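Local coordinates for protein phenylalanine--tRNA ligase beta subunit (Bacteroides fragilis, PDB 3IG2) that forms, with the alpha subunit, the tetrameric synthetase that uses ATP to attach L-phenylalanine to tRNA(Phe), and is represented here by its core domain, at residues Asn134-Glu139 against Asp199-Tyr204. Sequence-based numbering, arbitrary orientation.
Sequences NTSVYE and DNEVYY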
loop_
_atom_site.group_PDB
_atom_site.type_symbol
_atom_site.label_atom_id
_atom_site.label_comp_id
_atom_site.label_asym_id
_atom_site.label_seq_id
_atom_site.Cartn_x
_atom_site.Cartn_y
_atom_site.Cartn_z
ATOM N N ASN B 134 -18.217 18.934 -3.028
ATOM C CA ASN B 134 -18.957 17.678 -3.202
ATOM C C ASN B 134 -18.030 16.457 -3.177
ATOM O O ASN B 134 -18.262 15.495 -2.429
ATOM C CB ASN B 134 -19.770 17.704 -4.507
ATOM N N THR B 135 -16.966 16.511 -3.974
ATOM C CA THR B 135 -16.018 15.405 -4.026
ATOM C C THR B 135 -15.234 15.248 -2.712
ATOM O O THR B 135 -14.822 14.138 -2.366
ATOM C CB THR B 135 -15.091 15.451 -5.286
ATOM O OG1 THR B 135 -14.120 14.399 -5.206
ATOM C CG2 THR B 135 -14.383 16.771 -5.401
ATOM N N SER B 136 -15.065 16.341 -1.965
ATOM C CA SER B 136 -14.416 16.271 -0.639
ATOM C C SER B 136 -15.255 15.533 0.422
ATOM O O SER B 136 -14.713 14.750 1.212
ATOM C CB SER B 136 -14.046 17.669 -0.141
ATOM O OG SER B 136 -13.413 18.425 -1.159
ATOM N N VAL B 137 -16.575 15.787 0.440
ATOM C CA VAL B 137 -17.487 15.106 1.388
ATOM C C VAL B 137 -17.536 13.569 1.085
ATOM O O VAL B 137 -17.678 12.745 1.999
ATOM C CB VAL B 137 -18.911 15.759 1.399
ATOM C CG1 VAL B 137 -19.832 15.056 2.368
ATOM C CG2 VAL B 137 -18.826 17.240 1.743
ATOM N N TYR B 138 -17.385 13.206 -0.235
ATOM C CA TYR B 138 -17.402 11.778 -0.764
ATOM C C TYR B 138 -16.124 11.017 -0.316
ATOM O O TYR B 138 -16.330 9.768 -0.265
ATOM C CB TYR B 138 -17.604 11.698 -2.310
ATOM N N GLU B 139 -14.899 11.713 -0.243
ATOM C CA GLU B 139 -13.671 11.108 0.172
ATOM C C GLU B 139 -13.681 10.827 1.681
ATOM O O GLU B 139 -13.246 9.751 2.180
ATOM C CB GLU B 139 -12.421 12.018 -0.129
ATOM C CG GLU B 139 -11.115 11.570 0.401
ATOM C CD GLU B 139 -10.708 10.158 -0.057
ATOM O OE1 GLU B 139 -10.721 9.209 0.756
ATOM O OE2 GLU B 139 -10.399 9.993 -1.220
ATOM N N ASP B 199 -4.296 27.132 6.412
ATOM C CA ASP B 199 -4.382 27.630 5.024
ATOM C C ASP B 199 -4.674 26.544 4.001
ATOM O O ASP B 199 -4.644 26.788 2.806
ATOM C CB ASP B 199 -3.128 28.455 4.631
ATOM C CG ASP B 199 -3.449 29.651 3.703
ATOM O OD1 ASP B 199 -3.626 30.780 4.223
ATOM O OD2 ASP B 199 -3.498 29.473 2.465
ATOM N N ASN B 200 -5.098 25.378 4.482
ATOM C CA ASN B 200 -5.603 24.302 3.628
ATOM C C ASN B 200 -7.040 24.009 3.993
ATOM O O ASN B 200 -7.481 24.274 5.117
ATOM C CB ASN B 200 -4.757 23.021 3.775
ATOM C CG ASN B 200 -3.352 23.168 3.185
ATOM O OD1 ASN B 200 -3.070 22.720 2.061
ATOM N ND2 ASN B 200 -2.469 23.793 3.941
ATOM N N GLU B 201 -7.787 23.470 3.059
ATOM C CA GLU B 201 -9.131 23.019 3.388
ATOM C C GLU B 201 -9.088 21.862 4.370
ATOM O O GLU B 201 -8.129 21.076 4.364
ATOM C CB GLU B 201 -9.875 22.591 2.135
ATOM C CG GLU B 201 -10.057 23.711 1.134
ATOM C CD GLU B 201 -10.938 23.305 -0.008
ATOM O OE1 GLU B 201 -11.376 22.127 -0.029
ATOM O OE2 GLU B 201 -11.199 24.159 -0.884
ATOM N N VAL B 202 -10.138 21.773 5.200
ATOM C CA VAL B 202 -10.227 20.759 6.252
ATOM C C VAL B 202 -11.564 20.046 6.168
ATOM O O VAL B 202 -12.621 20.681 6.117
ATOM C CB VAL B 202 -10.058 21.355 7.681
ATOM C CG1 VAL B 202 -10.178 20.212 8.796
ATOM C CG2 VAL B 202 -8.720 22.023 7.805
ATOM N N TYR B 203 -11.515 18.725 6.132
ATOM C CA TYR B 203 -12.729 17.912 6.122
ATOM C C TYR B 203 -12.728 17.258 7.478
ATOM O O TYR B 203 -11.717 16.697 7.897
ATOM C CB TYR B 203 -12.699 16.904 4.964
ATOM C CG TYR B 203 -12.176 17.583 3.733
ATOM C CD1 TYR B 203 -11.050 17.113 3.071
ATOM C CD2 TYR B 203 -12.764 18.771 3.278
ATOM C CE1 TYR B 203 -10.543 17.782 1.971
ATOM C CE2 TYR B 203 -12.268 19.439 2.181
ATOM C CZ TYR B 203 -11.161 18.940 1.536
ATOM O OH TYR B 203 -10.675 19.618 0.464
ATOM N N TYR B 204 -13.851 17.397 8.178
ATOM C CA TYR B 204 -13.940 17.068 9.585
ATOM C C TYR B 204 -15.136 16.177 9.827
ATOM O O TYR B 204 -16.227 16.444 9.308
ATOM C CB TYR B 204 -14.081 18.369 10.417
ATOM C CG TYR B 204 -14.451 18.155 11.856
ATOM C CD1 TYR B 204 -13.552 17.561 12.743
ATOM C CD2 TYR B 204 -15.692 18.563 12.344
ATOM C CE1 TYR B 204 -13.883 17.363 14.052
ATOM C CE2 TYR B 204 -16.032 18.378 13.670
ATOM C CZ TYR B 204 -15.128 17.761 14.521
ATOM O OH TYR B 204 -15.445 17.585 15.854
HETATM O O HOH W 1 -13.557 21.144 -0.888
#
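One face of the Tyr203 ring receives Ser136 CB, which stands 3.4 Å above the ring plane, displaced toward the rim on the CE2 side. At the ring's edge, in its plane, sits Glu201 OE1. The facial contact is a CH-pi interaction: the line from Ser136 CB to the Tyr203 ring centroid is 3.7 Å long and leans 23° from the ring normal. Ser136 OG, on the same side of the plane, lies beyond the rim above the CZ-OH bond, 3.5 Å from Tyr203 CZ. With OG anti to the carbonyl carbon (chi1 -46°), the serine hydroxyl is carried past the rim toward the carboxylate. The pairing illustrates how a helix and a sheet meet residue by residue: the first turn of helix 134-150 meets strand 200-207 through Ser136, while Val137 packs on Phe185 and Val187 of the neighbouring strand 181-188. Both strands are inner strands of the large mixed sheet of the catalytic-like module of the beta subunit, related to the class II synthetase fold. Glu201 and Tyr203, two residues apart on one side of the strand, are tied by a hydrogen bond from Tyr203 OH to Glu201 OE1 (2.7 Å), which reaches the anti side of the carboxylate and comes 23° out of its plane. The same oxygen accepts a hydrogen bond from a water, 2.5 Å from Glu201 OE1, that is also hydrogen-bonded to Ser136 OG at 2.7 Å. The water thus links helix to strand where Ser136 OG and Glu201 OE1 are themselves 4.4 Å apart, and Lys122 adds a long, weak ion pair to this oxygen.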